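Local coordinates for protein aspartokinase (PDB 3L76) that probably catalyses the ATP-dependent phosphorylation of aspartate to 4-phospho-L-aspartate, and binds lysine and threonine at its ACT domains, at residues Gly354-Ile366 with Glu393-Ala405. Sequence-based numbering, arbitrary orientation.
Sequences GIAKIAIAGAGMI and EVKVSCVIDQRDA. With LYS (lysine), chain F.
I358 and C398 face each other at the middle of an antiparallel strand pair, 355-361 against 395-401, and exchange two backbone hydrogen bonds, C398 N to I358 O being 2.8 Å. The same reciprocal pairing joins A356 with I400 and I360 with V396; G362 N to V394 O and Q402 N to G354 O close the two ends. Packing is tight on the face carrying I358, I360, V396, C398 and I400, which helices 371-381 and 405-415 cover, as in an ACT domain. There the I358 side chain crosses I400 at about a right angle, CD1 to CD1 4.0 Å, whereas I360 and V396 run side by side. With chi1 of 60°, I358 holds CG1 between its backbone N and carbonyl carbon, which brings that branch over C398 CB.

The other face is mixed: I355 CB meets V399 CG1, while a water links K357 NZ to S397 OG. E565 bridges to both K357 and K395, which probably offsets their repulsion. The loose, solvent side is the end at G354 and R403, both exposed; R403 forms a side-on salt bridge with D401 of its own segment, NH2 to OD2 2.9 Å, and makes no contact with 354-366.

At the opposite end M365, its chain bent at chi3 (58°), lays SD 3.5 Å from CG of the bound lysine and CE against V394 O. The ligand's bonds to M365 O and E393 O are weak, suggesting that the turns flanking the strands meet it largely through M365 on its aliphatic part, while firmer polar hold probably comes from other pocket residues.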
loop_
_atom_site.group_PDB
_atom_site.type_symbol
_atom_site.label_atom_id
_atom_site.label_comp_id
_atom_site.label_asym_id
_atom_site.label_seq_id
_atom_site.Cartn_x
_atom_site.Cartn_y
_atom_site.Cartn_z
ATOM N N GLY A 354 -18.484 -24.611 -51.644
ATOM C CA GLY A 354 -17.091 -24.172 -51.621
ATOM C C GLY A 354 -16.773 -23.146 -50.562
ATOM O O GLY A 354 -16.231 -22.093 -50.853
ATOM N N ILE A 355 -17.139 -23.452 -49.329
ATOM C CA ILE A 355 -16.981 -22.524 -48.231
ATOM C C ILE A 355 -15.971 -23.046 -47.202
ATOM O O ILE A 355 -15.620 -24.232 -47.184
ATOM C CB ILE A 355 -18.313 -22.310 -47.506
ATOM C CG1 ILE A 355 -18.881 -23.658 -47.047
ATOM C CG2 ILE A 355 -19.273 -21.587 -48.408
ATOM C CD1 ILE A 355 -20.103 -23.555 -46.160
ATOM N N ALA A 356 -15.512 -22.145 -46.344
ATOM C CA ALA A 356 -14.728 -22.521 -45.181
ATOM C C ALA A 356 -15.271 -21.736 -44.011
ATOM O O ALA A 356 -15.865 -20.664 -44.185
ATOM C CB ALA A 356 -13.244 -22.227 -45.390
ATOM N N LYS A 357 -15.094 -22.283 -42.819
ATOM C CA LYS A 357 -15.395 -21.545 -41.602
ATOM C C LYS A 357 -14.103 -21.082 -40.929
ATOM O O LYS A 357 -13.187 -21.881 -40.696
ATOM C CB LYS A 357 -16.208 -22.406 -40.648
ATOM C CG LYS A 357 -16.577 -21.666 -39.387
ATOM C CD LYS A 357 -17.299 -22.560 -38.377
ATOM C CE LYS A 357 -16.468 -23.788 -38.021
ATOM N NZ LYS A 357 -17.048 -24.462 -36.842
ATOM N N ILE A 358 -14.006 -19.787 -40.660
ATOM C CA ILE A 358 -12.887 -19.275 -39.874
ATOM C C ILE A 358 -13.420 -18.614 -38.622
ATOM O O ILE A 358 -14.554 -18.139 -38.597
ATOM C CB ILE A 358 -12.006 -18.282 -40.645
ATOM C CG1 ILE A 358 -12.834 -17.082 -41.087
ATOM C CG2 ILE A 358 -11.375 -18.956 -41.841
ATOM C CD1 ILE A 358 -12.070 -16.144 -41.976
ATOM N N ALA A 359 -12.605 -18.596 -37.575
ATOM C CA ALA A 359 -13.017 -17.967 -36.324
ATOM C C ALA A 359 -11.852 -17.373 -35.567
ATOM O O ALA A 359 -10.692 -17.793 -35.722
ATOM C CB ALA A 359 -13.727 -18.968 -35.458
ATOM N N ILE A 360 -12.169 -16.387 -34.743
ATOM C CA ILE A 360 -11.254 -15.971 -33.692
ATOM C C ILE A 360 -11.906 -16.378 -32.391
ATOM O O ILE A 360 -13.127 -16.308 -32.241
ATOM C CB ILE A 360 -10.969 -14.471 -33.730
ATOM C CG1 ILE A 360 -12.271 -13.673 -33.513
ATOM C CG2 ILE A 360 -10.284 -14.112 -35.044
ATOM C CD1 ILE A 360 -12.058 -12.165 -33.495
ATOM N N ALA A 361 -11.096 -16.841 -31.453
ATOM C CA ALA A 361 -11.624 -17.348 -30.200
ATOM C C ALA A 361 -10.822 -16.749 -29.060
ATOM O O ALA A 361 -9.619 -16.544 -29.189
ATOM C CB ALA A 361 -11.541 -18.855 -30.195
ATOM N N GLY A 362 -11.482 -16.459 -27.948
ATOM C CA GLY A 362 -10.799 -15.832 -26.833
ATOM C C GLY A 362 -11.675 -15.284 -25.735
ATOM O O GLY A 362 -12.634 -14.540 -25.993
ATOM N N ALA A 363 -11.331 -15.659 -24.503
ATOM C CA ALA A 363 -12.019 -15.158 -23.320
ATOM C C ALA A 363 -11.962 -13.627 -23.216
ATOM O O ALA A 363 -12.900 -12.986 -22.750
ATOM C CB ALA A 363 -11.445 -15.799 -22.092
ATOM N N GLY A 364 -10.864 -13.058 -23.692
ATOM C CA GLY A 364 -10.617 -11.634 -23.588
ATOM C C GLY A 364 -11.529 -10.750 -24.408
ATOM O O GLY A 364 -11.375 -9.529 -24.398
ATOM N N MET A 365 -12.477 -11.356 -25.118
ATOM C CA MET A 365 -13.360 -10.586 -25.991
ATOM C C MET A 365 -14.677 -10.328 -25.275
ATOM O O MET A 365 -15.419 -9.422 -25.636
ATOM C CB MET A 365 -13.594 -11.293 -27.336
ATOM C CG MET A 365 -14.602 -12.458 -27.277
ATOM S SD MET A 365 -15.128 -13.149 -28.871
ATOM C CE MET A 365 -13.564 -13.666 -29.596
ATOM N N ILE A 366 -14.958 -11.126 -24.251
ATOM C CA ILE A 366 -16.139 -10.913 -23.416
ATOM C C ILE A 366 -16.207 -9.480 -22.861
ATOM O O ILE A 366 -15.346 -9.066 -22.100
ATOM C CB ILE A 366 -16.177 -11.909 -22.242
ATOM C CG1 ILE A 366 -16.046 -13.344 -22.757
ATOM C CG2 ILE A 366 -17.436 -11.716 -21.411
ATOM C CD1 ILE A 366 -16.366 -14.401 -21.733
ATOM N N GLU A 393 -20.189 -16.841 -26.988
ATOM C CA GLU A 393 -19.629 -15.968 -25.961
ATOM C C GLU A 393 -18.169 -15.624 -26.224
ATOM O O GLU A 393 -17.747 -14.505 -25.998
ATOM C CB GLU A 393 -19.749 -16.608 -24.586
ATOM C CG GLU A 393 -19.520 -15.630 -23.472
ATOM C CD GLU A 393 -20.660 -14.641 -23.356
ATOM O OE1 GLU A 393 -20.486 -13.462 -23.732
ATOM O OE2 GLU A 393 -21.740 -15.053 -22.898
ATOM N N VAL A 394 -17.425 -16.588 -26.758
ATOM C CA VAL A 394 -15.980 -16.460 -26.875
ATOM C C VAL A 394 -15.481 -16.714 -28.299
ATOM O O VAL A 394 -14.269 -16.768 -28.562
ATOM C CB VAL A 394 -15.260 -17.387 -25.861
ATOM C CG1 VAL A 394 -15.450 -16.872 -24.448
ATOM C CG2 VAL A 394 -15.783 -18.809 -25.975
ATOM N N LYS A 395 -16.416 -16.839 -29.236
ATOM C CA LYS A 395 -16.041 -16.985 -30.647
ATOM C C LYS A 395 -16.841 -16.080 -31.544
ATOM O O LYS A 395 -18.062 -15.949 -31.390
ATOM C CB LYS A 395 -16.262 -18.434 -31.140
ATOM C CG LYS A 395 -15.171 -19.393 -30.745
ATOM C CD LYS A 395 -15.349 -20.729 -31.406
ATOM C CE LYS A 395 -14.390 -21.744 -30.817
ATOM N NZ LYS A 395 -14.410 -23.021 -31.583
ATOM N N VAL A 396 -16.171 -15.474 -32.506
ATOM C CA VAL A 396 -16.879 -14.987 -33.688
ATOM C C VAL A 396 -16.502 -15.830 -34.921
ATOM O O VAL A 396 -15.331 -15.938 -35.291
ATOM C CB VAL A 396 -16.755 -13.447 -33.899
ATOM C CG1 VAL A 396 -15.498 -12.919 -33.289
ATOM C CG2 VAL A 396 -16.857 -13.082 -35.381
ATOM N N SER A 397 -17.512 -16.472 -35.511
ATOM C CA SER A 397 -17.324 -17.322 -36.689
ATOM C C SER A 397 -17.799 -16.634 -37.962
ATOM O O SER A 397 -18.798 -15.910 -37.959
ATOM C CB SER A 397 -18.021 -18.669 -36.534
ATOM O OG SER A 397 -17.663 -19.328 -35.328
ATOM N N CYS A 398 -17.049 -16.844 -39.038
ATOM C CA CYS A 398 -17.364 -16.279 -40.336
ATOM C C CYS A 398 -17.338 -17.372 -41.392
ATOM O O CYS A 398 -16.501 -18.278 -41.348
ATOM C CB CYS A 398 -16.360 -15.195 -40.715
ATOM S SG CYS A 398 -16.551 -13.638 -39.853
ATOM N N VAL A 399 -18.262 -17.304 -42.341
ATOM C CA VAL A 399 -18.200 -18.237 -43.455
ATOM C C VAL A 399 -17.653 -17.471 -44.631
ATOM O O VAL A 399 -18.067 -16.339 -44.875
ATOM C CB VAL A 399 -19.569 -18.864 -43.768
ATOM C CG1 VAL A 399 -19.463 -19.794 -44.949
ATOM C CG2 VAL A 399 -20.083 -19.607 -42.555
ATOM N N ILE A 400 -16.686 -18.064 -45.325
ATOM C CA ILE A 400 -16.045 -17.394 -46.458
ATOM C C ILE A 400 -15.859 -18.330 -47.652
ATOM O O ILE A 400 -15.944 -19.555 -47.538
ATOM C CB ILE A 400 -14.650 -16.824 -46.094
ATOM C CG1 ILE A 400 -13.750 -17.927 -45.551
ATOM C CG2 ILE A 400 -14.747 -15.687 -45.075
ATOM C CD1 ILE A 400 -12.287 -17.592 -45.672
ATOM N N ASP A 401 -15.608 -17.747 -48.811
ATOM C CA ASP A 401 -15.234 -18.555 -49.950
ATOM C C ASP A 401 -13.967 -19.343 -49.619
ATOM O O ASP A 401 -12.940 -18.763 -49.250
ATOM C CB ASP A 401 -14.976 -17.681 -51.173
ATOM C CG ASP A 401 -14.960 -18.478 -52.480
ATOM O OD1 ASP A 401 -14.211 -19.477 -52.586
ATOM O OD2 ASP A 401 -15.690 -18.085 -53.414
ATOM N N GLN A 402 -14.043 -20.663 -49.776
ATOM C CA GLN A 402 -12.909 -21.550 -49.533
ATOM C C GLN A 402 -11.619 -21.041 -50.163
ATOM O O GLN A 402 -10.540 -21.212 -49.606
ATOM C CB GLN A 402 -13.204 -22.957 -50.053
ATOM C CG GLN A 402 -11.964 -23.829 -50.228
ATOM C CD GLN A 402 -11.141 -23.934 -48.960
ATOM O OE1 GLN A 402 -11.658 -23.763 -47.855
ATOM N NE2 GLN A 402 -9.852 -24.208 -49.112
ATOM N N ARG A 403 -11.719 -20.414 -51.327
ATOM C CA ARG A 403 -10.514 -19.920 -51.993
ATOM C C ARG A 403 -9.812 -18.784 -51.238
ATOM O O ARG A 403 -8.653 -18.492 -51.498
ATOM C CB ARG A 403 -10.833 -19.480 -53.420
ATOM C CG ARG A 403 -11.078 -20.622 -54.375
ATOM C CD ARG A 403 -11.639 -20.103 -55.685
ATOM N NE ARG A 403 -12.892 -19.405 -55.466
ATOM C CZ ARG A 403 -13.649 -18.924 -56.436
ATOM N NH1 ARG A 403 -13.275 -19.078 -57.695
ATOM N NH2 ARG A 403 -14.779 -18.298 -56.137
ATOM N N ASP A 404 -10.525 -18.133 -50.322
ATOM C CA ASP A 404 -10.002 -16.968 -49.617
ATOM C C ASP A 404 -9.317 -17.407 -48.315
ATOM O O ASP A 404 -8.677 -16.609 -47.635
ATOM C CB ASP A 404 -11.138 -15.966 -49.294
ATOM C CG ASP A 404 -11.610 -15.184 -50.506
ATOM O OD1 ASP A 404 -10.837 -15.031 -51.481
ATOM O OD2 ASP A 404 -12.773 -14.715 -50.473
ATOM N N ALA A 405 -9.466 -18.683 -47.974
ATOM C CA ALA A 405 -9.041 -19.216 -46.681
ATOM C C ALA A 405 -7.568 -18.981 -46.326
ATOM O O ALA A 405 -7.248 -18.597 -45.207
ATOM C CB ALA A 405 -9.371 -20.710 -46.585
HETATM N N LYS F . -17.840 -7.905 -27.252
HETATM C CA LYS F . -17.080 -8.055 -28.499
HETATM C C LYS F . -17.024 -6.786 -29.338
HETATM O O LYS F . -17.862 -5.874 -29.141
HETATM C CB LYS F . -17.633 -9.223 -29.333
HETATM C CG LYS F . -17.468 -10.587 -28.667
HETATM C CD LYS F . -18.370 -11.653 -29.270
HETATM C CE LYS F . -19.751 -11.620 -28.648
HETATM N NZ LYS F . -20.099 -12.897 -27.954
HETATM O OXT LYS F . -16.128 -6.675 -30.213
HETATM O O HOH W 1 -18.424 -22.443 -34.772
#